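Local atomic coordinates of inulin fructotransferase (PDB entry 2INV), a protein that cleaves inulin by intramolecular fructosyl transfer, acting as a lyase that releases a difructose anhydride, and is built as a trimer of right-handed parallel beta-helices. Residues 13-17 and 18-22; 106-109 and 110-114; 315-318 and 319-323. All blocks are in the same frame, centred on the assembly; numbering follows the deposited sequence.

Interaction 1: 13-17 and 18-22; sequences NTYDV and TTWRI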
loop_
_atom_site.group_PDB
_atom_site.type_symbol
_atom_site.label_atom_id
_atom_site.label_comp_id
_atom_site.label_asym_id
_atom_site.label_seq_id
_atom_site.Cartn_x
_atom_site.Cartn_y
_atom_site.Cartn_z
ATOM N N ASN A 13 21.715 -2.226 -22.268
ATOM C CA ASN A 13 21.737 -2.780 -20.922
ATOM C C ASN A 13 20.461 -3.545 -20.608
ATOM O O ASN A 13 20.095 -3.717 -19.435
ATOM C CB ASN A 13 21.940 -1.672 -19.889
ATOM C CG ASN A 13 23.354 -1.096 -19.922
ATOM O OD1 ASN A 13 23.543 0.105 -19.759
ATOM N ND2 ASN A 13 24.347 -1.952 -20.143
ATOM N N THR A 14 19.780 -4.004 -21.654
ATOM C CA THR A 14 18.546 -4.764 -21.478
ATOM C C THR A 14 18.748 -6.118 -22.158
ATOM O O THR A 14 19.155 -6.174 -23.328
ATOM C CB THR A 14 17.341 -4.065 -22.150
ATOM O OG1 THR A 14 17.241 -2.714 -21.688
ATOM C CG2 THR A 14 16.044 -4.798 -21.822
ATOM N N TYR A 15 18.499 -7.201 -21.425
ATOM C CA TYR A 15 18.643 -8.541 -21.988
ATOM C C TYR A 15 17.310 -9.271 -21.835
ATOM O O TYR A 15 16.503 -8.946 -20.957
ATOM C CB TYR A 15 19.702 -9.374 -21.252
ATOM C CG TYR A 15 21.084 -8.766 -21.087
ATOM C CD1 TYR A 15 21.300 -7.700 -20.216
ATOM C CD2 TYR A 15 22.188 -9.308 -21.745
ATOM C CE1 TYR A 15 22.575 -7.193 -19.995
ATOM C CE2 TYR A 15 23.479 -8.809 -21.531
ATOM C CZ TYR A 15 23.663 -7.755 -20.656
ATOM O OH TYR A 15 24.926 -7.254 -20.433
ATOM N N ASP A 16 17.087 -10.259 -22.694
ATOM C CA ASP A 16 15.876 -11.084 -22.654
ATOM C C ASP A 16 16.520 -12.455 -22.439
ATOM O O ASP A 16 17.353 -12.865 -23.243
ATOM C CB ASP A 16 15.179 -11.067 -24.012
ATOM C CG ASP A 16 14.030 -12.062 -24.097
ATOM O OD1 ASP A 16 14.244 -13.249 -23.771
ATOM O OD2 ASP A 16 12.913 -11.671 -24.515
ATOM N N VAL A 17 16.183 -13.169 -21.372
ATOM C CA VAL A 17 16.850 -14.449 -21.168
ATOM C C VAL A 17 16.739 -15.438 -22.327
ATOM O O VAL A 17 17.652 -16.243 -22.523
ATOM C CB VAL A 17 16.412 -15.161 -19.849
ATOM C CG1 VAL A 17 16.897 -14.376 -18.645
ATOM C CG2 VAL A 17 14.913 -15.355 -19.809
ATOM N N THR A 18 15.672 -15.366 -23.121
ATOM C CA THR A 18 15.519 -16.316 -24.227
ATOM C C THR A 18 16.356 -16.077 -25.499
ATOM O O THR A 18 16.555 -17.013 -26.274
ATOM C CB THR A 18 14.032 -16.441 -24.664
ATOM O OG1 THR A 18 13.623 -15.245 -25.341
ATOM C CG2 THR A 18 13.135 -16.654 -23.448
ATOM N N THR A 19 16.853 -14.859 -25.719
ATOM C CA THR A 19 17.635 -14.569 -26.929
ATOM C C THR A 19 19.141 -14.615 -26.733
ATOM O O THR A 19 19.903 -14.628 -27.699
ATOM C CB THR A 19 17.365 -13.155 -27.459
ATOM O OG1 THR A 19 17.633 -12.200 -26.422
ATOM C CG2 THR A 19 15.938 -13.011 -27.930
ATOM N N TRP A 20 19.567 -14.632 -25.481
ATOM C CA TRP A 20 20.977 -14.593 -25.170
ATOM C C TRP A 20 21.719 -15.926 -25.125
ATOM O O TRP A 20 21.498 -16.746 -24.229
ATOM C CB TRP A 20 21.129 -13.822 -23.863
ATOM C CG TRP A 20 22.498 -13.797 -23.361
ATOM C CD1 TRP A 20 23.101 -14.746 -22.601
ATOM C CD2 TRP A 20 23.469 -12.782 -23.594
ATOM N NE1 TRP A 20 24.396 -14.389 -22.342
ATOM C CE2 TRP A 20 24.651 -13.186 -22.943
ATOM C CE3 TRP A 20 23.458 -11.572 -24.302
ATOM C CZ2 TRP A 20 25.816 -12.419 -22.962
ATOM C CZ3 TRP A 20 24.617 -10.804 -24.326
ATOM C CH2 TRP A 20 25.783 -11.235 -23.659
ATOM N N ARG A 21 22.624 -16.123 -26.082
ATOM C CA ARG A 21 23.387 -17.366 -26.152
ATOM C C ARG A 21 24.680 -17.300 -25.353
ATOM O O ARG A 21 25.341 -16.252 -25.289
ATOM C CB ARG A 21 23.714 -17.714 -27.607
ATOM C CG ARG A 21 24.649 -16.745 -28.323
ATOM C CD ARG A 21 25.032 -17.255 -29.707
ATOM N NE ARG A 21 25.889 -16.310 -30.417
ATOM C CZ ARG A 21 26.334 -16.496 -31.658
ATOM N NH1 ARG A 21 26.000 -17.594 -32.335
ATOM N NH2 ARG A 21 27.111 -15.583 -32.230
ATOM N N ILE A 22 25.028 -18.424 -24.736
ATOM C CA ILE A 22 26.254 -18.521 -23.965
ATOM C C ILE A 22 27.268 -19.051 -24.967
ATOM O O ILE A 22 27.228 -20.213 -25.375
ATOM C CB ILE A 22 26.072 -19.477 -22.786
ATOM C CG1 ILE A 22 24.964 -18.929 -21.887
ATOM C CG2 ILE A 22 27.374 -19.617 -22.008
ATOM C CD1 ILE A 22 24.539 -19.845 -20.769
HETATM O O HOH W 1 19.407 -10.749 -24.711
HETATM O O HOH W 2 17.974 -18.937 -23.740
#
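Asp-16 and Thr-18 meet through a single carboxylate oxygen that takes two hydrogen bonds. Thr-18 N donates to Asp-16 OD1 over 2.6 Å, nearly along the C-O axis, which closes an Asx turn. Thr-18 OG1 donates to the same OD1, also at 2.6 Å, but from above the carboxylate plane, 41° out of it. The carboxylate reaches forward because CG of Asp-16 stands anti to the backbone N (chi1 172°), and the two grips on OD1 oppose rotation of the group. Beneath this the main chain makes a type I turn: Thr-19 N donates to Asp-16 O at 3.2 Å. One water reinforces the bend, accepting from Asp-16 N and hydrogen-bonding to Thr-19 OG1 at 2.9 Å.

The reversal brings the side chains of Tyr-15 and Trp-20 alongside each other in a T-shaped pair. Tyr-15 presents its CD2-CE2 edge to one face of the indole six-membered ring, toward the rim; CE2 lies 3.6 Å from Trp-20 CZ3, and the planes are 74° apart. The polar atoms of both side chains, Tyr-15 OH and Trp-20 NE1, are held by helix 30-48: Asp-44 and Arg-48 hydrogen-bond Tyr-15 OH, and Asp-40 accepts from Trp-20 NE1. These bonds tie the pair to the helix, while Ile-41 packs against both aromatics.

The turn lies at the end of strand 14-16, which pairs in parallel with strand 58-62 at the N-terminal end of the beta-helix. Val-17 points the other way, onto Ile-60 and Ile-62 of that strand, so the segment is held between helix 30-48, through its aromatic pair, and the first strands of the solenoid.

Interaction 2: 106-109 and 110-114; sequences LQPG and ASHIR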
loop_
_atom_site.group_PDB
_atom_site.type_symbol
_atom_site.label_atom_id
_atom_site.label_comp_id
_atom_site.label_asym_id
_atom_site.label_seq_id
_atom_site.Cartn_x
_atom_site.Cartn_y
_atom_site.Cartn_z
ATOM N N LEU A 106 -0.948 -28.203 -14.076
ATOM C CA LEU A 106 -0.301 -28.990 -13.037
ATOM C C LEU A 106 0.886 -28.205 -12.483
ATOM O O LEU A 106 1.620 -28.696 -11.626
ATOM C CB LEU A 106 0.195 -30.316 -13.615
ATOM C CG LEU A 106 -0.781 -31.282 -14.291
ATOM C CD1 LEU A 106 0.004 -32.308 -15.090
ATOM C CD2 LEU A 106 -1.664 -31.959 -13.253
ATOM N N GLN A 107 1.064 -26.978 -12.969
ATOM C CA GLN A 107 2.194 -26.157 -12.547
ATOM C C GLN A 107 2.064 -24.639 -12.635
ATOM O O GLN A 107 1.271 -24.102 -13.405
ATOM C CB GLN A 107 3.436 -26.504 -13.369
ATOM C CG GLN A 107 4.105 -27.815 -13.083
ATOM C CD GLN A 107 5.444 -27.894 -13.784
ATOM O OE1 GLN A 107 6.366 -27.136 -13.475
ATOM N NE2 GLN A 107 5.546 -28.789 -14.763
ATOM N N PRO A 108 2.862 -23.932 -11.822
ATOM C CA PRO A 108 2.935 -22.471 -11.748
ATOM C C PRO A 108 3.285 -21.892 -13.122
ATOM O O PRO A 108 3.964 -22.551 -13.921
ATOM C CB PRO A 108 4.032 -22.254 -10.714
ATOM C CG PRO A 108 3.696 -23.302 -9.708
ATOM C CD PRO A 108 3.362 -24.527 -10.564
ATOM N N GLY A 109 2.801 -20.681 -13.405
ATOM C CA GLY A 109 3.060 -20.072 -14.703
ATOM C C GLY A 109 3.764 -18.723 -14.761
ATOM O O GLY A 109 4.592 -18.400 -13.908
ATOM N N ALA A 110 3.416 -17.926 -15.771
ATOM C CA ALA A 110 4.029 -16.618 -15.976
ATOM C C ALA A 110 5.508 -16.862 -16.240
ATOM O O ALA A 110 5.865 -17.871 -16.851
ATOM C CB ALA A 110 3.841 -15.729 -14.740
ATOM N N SER A 111 6.366 -15.948 -15.793
ATOM C CA SER A 111 7.809 -16.112 -15.976
ATOM C C SER A 111 8.221 -17.049 -14.843
ATOM O O SER A 111 8.745 -16.634 -13.799
ATOM C CB SER A 111 8.500 -14.757 -15.870
ATOM O OG SER A 111 7.805 -13.821 -16.674
ATOM N N HIS A 112 7.956 -18.322 -15.108
ATOM C CA HIS A 112 8.144 -19.457 -14.226
ATOM C C HIS A 112 9.556 -20.058 -14.162
ATOM O O HIS A 112 10.040 -20.657 -15.133
ATOM C CB HIS A 112 7.105 -20.484 -14.687
ATOM C CG HIS A 112 7.097 -21.766 -13.929
ATOM N ND1 HIS A 112 7.161 -21.833 -12.553
ATOM C CD2 HIS A 112 6.913 -23.034 -14.361
ATOM C CE1 HIS A 112 7.011 -23.090 -12.173
ATOM N NE2 HIS A 112 6.857 -23.838 -13.250
ATOM N N ILE A 113 10.204 -19.912 -13.009
ATOM C CA ILE A 113 11.530 -20.480 -12.822
ATOM C C ILE A 113 11.433 -21.613 -11.820
ATOM O O ILE A 113 11.025 -21.415 -10.669
ATOM C CB ILE A 113 12.555 -19.459 -12.284
ATOM C CG1 ILE A 113 12.910 -18.451 -13.372
ATOM C CG2 ILE A 113 13.809 -20.192 -11.807
ATOM C CD1 ILE A 113 13.922 -17.417 -12.936
ATOM N N ARG A 114 11.788 -22.805 -12.275
ATOM C CA ARG A 114 11.763 -23.952 -11.404
ATOM C C ARG A 114 13.155 -24.094 -10.840
ATOM O O ARG A 114 14.134 -24.296 -11.561
ATOM C CB ARG A 114 11.338 -25.178 -12.181
ATOM C CG ARG A 114 10.244 -24.878 -13.189
ATOM C CD ARG A 114 9.367 -26.077 -13.347
ATOM N NE ARG A 114 10.181 -27.249 -13.624
ATOM C CZ ARG A 114 9.867 -28.485 -13.281
ATOM N NH1 ARG A 114 8.743 -28.722 -12.648
ATOM N NH2 ARG A 114 10.695 -29.473 -13.561
#
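From an extended Gln-107 and Pro-108 the backbone swings through Gly-109 and Ala-110, the latter at a positive phi of 63°, so that Pro-108 and His-112 come together where the chain enters strand 111-115 of the right-handed parallel beta-helix. Ser-111 centres an inverse gamma turn, with a weak bond from His-112 N to Ala-110 O.

The imidazole of His-112 is enclosed on three sides. Pro-108 O sits over the centre of one face, 3.0 Å from CD2, and Pro-108 CB reaches CE1 at 3.4 Å. The opposite face is covered near its rim by Arg-114 CG. At the edge, in the ring plane, His-112 NE2 gives a weak but very straight hydrogen bond to Gln-107 OE1 (3.3 Å, 175°). His-112 CG lies anti to the backbone N, which carries the ring back over Pro-108. A leucine in its place would probably cost Gln-107 OE1 its weak bond, leaving Arg-114 NH1 as its donor here, and lose the flat packing between Pro-108 O and Arg-114 CG.

Gln-107 is pulled from both ends of its amide. Its NE2 is hydrogen-bonded to Asp-53 of the third subunit, which fixes which way the group is turned and makes this bend before strand 111-115 part of the trimer interface. Arg-114 shares its charge in turn with Asp-68 through NE. Arg-92 of helix 92-96, the helix that carries the glycan-pocket residue Ser-93, packs on Gln-107, Pro-108 and Arg-114. Arg-114 NH1 reaches Gln-107 OE1 at 3.0 Å, from above the amide plane, with the two flat groups turned 50° apart.

Interaction 3: 315-318 and 319-323; sequences DLYG and VVHIA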
loop_
_atom_site.group_PDB
_atom_site.type_symbol
_atom_site.label_atom_id
_atom_site.label_comp_id
_atom_site.label_asym_id
_atom_site.label_seq_id
_atom_site.Cartn_x
_atom_site.Cartn_y
_atom_site.Cartn_z
ATOM N N ASP A 315 -1.834 -23.233 24.248
ATOM C CA ASP A 315 -2.683 -22.047 24.245
ATOM C C ASP A 315 -2.438 -21.043 25.354
ATOM O O ASP A 315 -3.174 -20.068 25.484
ATOM C CB ASP A 315 -4.143 -22.479 24.248
ATOM C CG ASP A 315 -4.554 -23.094 22.927
ATOM O OD1 ASP A 315 -4.888 -22.332 21.992
ATOM O OD2 ASP A 315 -4.521 -24.338 22.806
ATOM N N LEU A 316 -1.414 -21.273 26.161
ATOM C CA LEU A 316 -1.114 -20.326 27.222
ATOM C C LEU A 316 0.033 -19.428 26.742
ATOM O O LEU A 316 0.353 -18.421 27.371
ATOM C CB LEU A 316 -0.765 -21.055 28.525
ATOM C CG LEU A 316 -1.974 -21.749 29.174
ATOM C CD1 LEU A 316 -1.535 -22.569 30.372
ATOM C CD2 LEU A 316 -2.994 -20.701 29.603
ATOM N N TYR A 317 0.625 -19.788 25.598
ATOM C CA TYR A 317 1.708 -19.005 24.992
ATOM C C TYR A 317 1.071 -17.689 24.562
ATOM O O TYR A 317 1.717 -16.631 24.596
ATOM C CB TYR A 317 2.267 -19.716 23.748
ATOM C CG TYR A 317 3.518 -19.087 23.163
ATOM C CD1 TYR A 317 4.766 -19.304 23.744
ATOM C CD2 TYR A 317 3.459 -18.289 22.018
ATOM C CE1 TYR A 317 5.932 -18.752 23.196
ATOM C CE2 TYR A 317 4.620 -17.722 21.461
ATOM C CZ TYR A 317 5.852 -17.963 22.057
ATOM O OH TYR A 317 6.995 -17.430 21.515
ATOM N N GLY A 318 -0.196 -17.771 24.153
ATOM C CA GLY A 318 -0.913 -16.590 23.710
ATOM C C GLY A 318 -0.874 -16.422 22.204
ATOM O O GLY A 318 0.117 -16.781 21.568
ATOM N N VAL A 319 -1.952 -15.894 21.626
ATOM C CA VAL A 319 -2.001 -15.671 20.184
ATOM C C VAL A 319 -0.993 -14.567 19.901
ATOM O O VAL A 319 -0.359 -14.535 18.842
ATOM C CB VAL A 319 -3.397 -15.206 19.724
ATOM C CG1 VAL A 319 -4.467 -16.100 20.323
ATOM C CG2 VAL A 319 -3.629 -13.765 20.136
ATOM N N VAL A 320 -0.872 -13.656 20.863
ATOM C CA VAL A 320 0.066 -12.553 20.770
ATOM C C VAL A 320 0.964 -12.651 21.988
ATOM O O VAL A 320 0.505 -12.555 23.137
ATOM C CB VAL A 320 -0.652 -11.193 20.742
ATOM C CG1 VAL A 320 0.366 -10.066 20.883
ATOM C CG2 VAL A 320 -1.417 -11.045 19.437
ATOM N N HIS A 321 2.249 -12.838 21.712
ATOM C CA HIS A 321 3.250 -13.014 22.747
ATOM C C HIS A 321 4.234 -11.843 22.780
ATOM O O HIS A 321 4.928 -11.570 21.794
ATOM C CB HIS A 321 3.962 -14.332 22.463
ATOM C CG HIS A 321 4.877 -14.784 23.549
ATOM N ND1 HIS A 321 6.128 -14.244 23.749
ATOM C CD2 HIS A 321 4.731 -15.752 24.485
ATOM C CE1 HIS A 321 6.715 -14.862 24.758
ATOM N NE2 HIS A 321 5.889 -15.781 25.221
ATOM N N ILE A 322 4.293 -11.156 23.921
ATOM C CA ILE A 322 5.176 -9.999 24.068
ATOM C C ILE A 322 6.206 -10.134 25.189
ATOM O O ILE A 322 5.861 -10.376 26.357
ATOM C CB ILE A 322 4.368 -8.723 24.344
ATOM C CG1 ILE A 322 3.229 -8.592 23.322
ATOM C CG2 ILE A 322 5.281 -7.503 24.259
ATOM C CD1 ILE A 322 3.681 -8.362 21.903
ATOM N N ALA A 323 7.470 -9.972 24.811
ATOM C CA ALA A 323 8.581 -10.033 25.745
ATOM C C ALA A 323 9.429 -8.828 25.364
ATOM O O ALA A 323 10.188 -8.866 24.393
ATOM C CB ALA A 323 9.379 -11.316 25.561
#
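Asp-315 OD1, gripped by Arg-298 in a salt bridge and by Tyr-336 OH in a hydrogen bond, ties down the start of the bend that lets Tyr-317 stack on His-321. The bend leads into strand 320-323, a strand of the right-handed parallel beta-helix, lying between strands 280-283 and 351-357.

The two rings form an offset stack, with centroids 4.0 Å apart and planes tilted by only 18°. His-321 CD2 rides over the centre of the phenol ring, whereas from the other side Tyr-317 CZ lies toward the rim of the imidazole, 3.5 Å from CD2. The slide also brings Tyr-317 CE2 to 3.6 Å from His-321 CB. Both side chains have CG anti to the backbone N, and the intervening turn brings them face to face although the side chains cross at about a right angle.

Gly-318 makes that turn at a positive phi of 96°, where a beta carbon would be jammed against Tyr-317 O, so glycine is called for. Leu-283 touches both aromatics, and Leu-354 and Ala-356 flank His-321 from the next strand. Along strand 320-323 the side chains alternate: His-321 turns toward the bend, while Val-320 and Ile-322 turn away to pack on Phe-334 and Ile-329 of strand 328-337.

Tyr-317 O is buried by the contact without a hydrogen-bonding partner in the model, and it lies in the plane of the imidazole at its edge, 3.1 Å from His-321 CD2.

In the fold
The three contacts follow one another along the chain and along the solenoid. Interaction 1 lies near the N-terminal end, at strand 14-16. Interaction 2 comes next at strand 111-115, its centre about 19 Å from that of interaction 1, with nearest atoms about 7 Å apart. Interaction 3, at strand 320-323, is on the other side of the chain's centre, with centres about 51 Å from interaction 1 and 38 Å from interaction 2. None touches another, but all join bends to parallel strands of the same beta-helix. Interactions 1 and 2 also meet other subunits, so the trimer contacts here belong to the N-terminal half, whereas 315-323 is packed within its own chain.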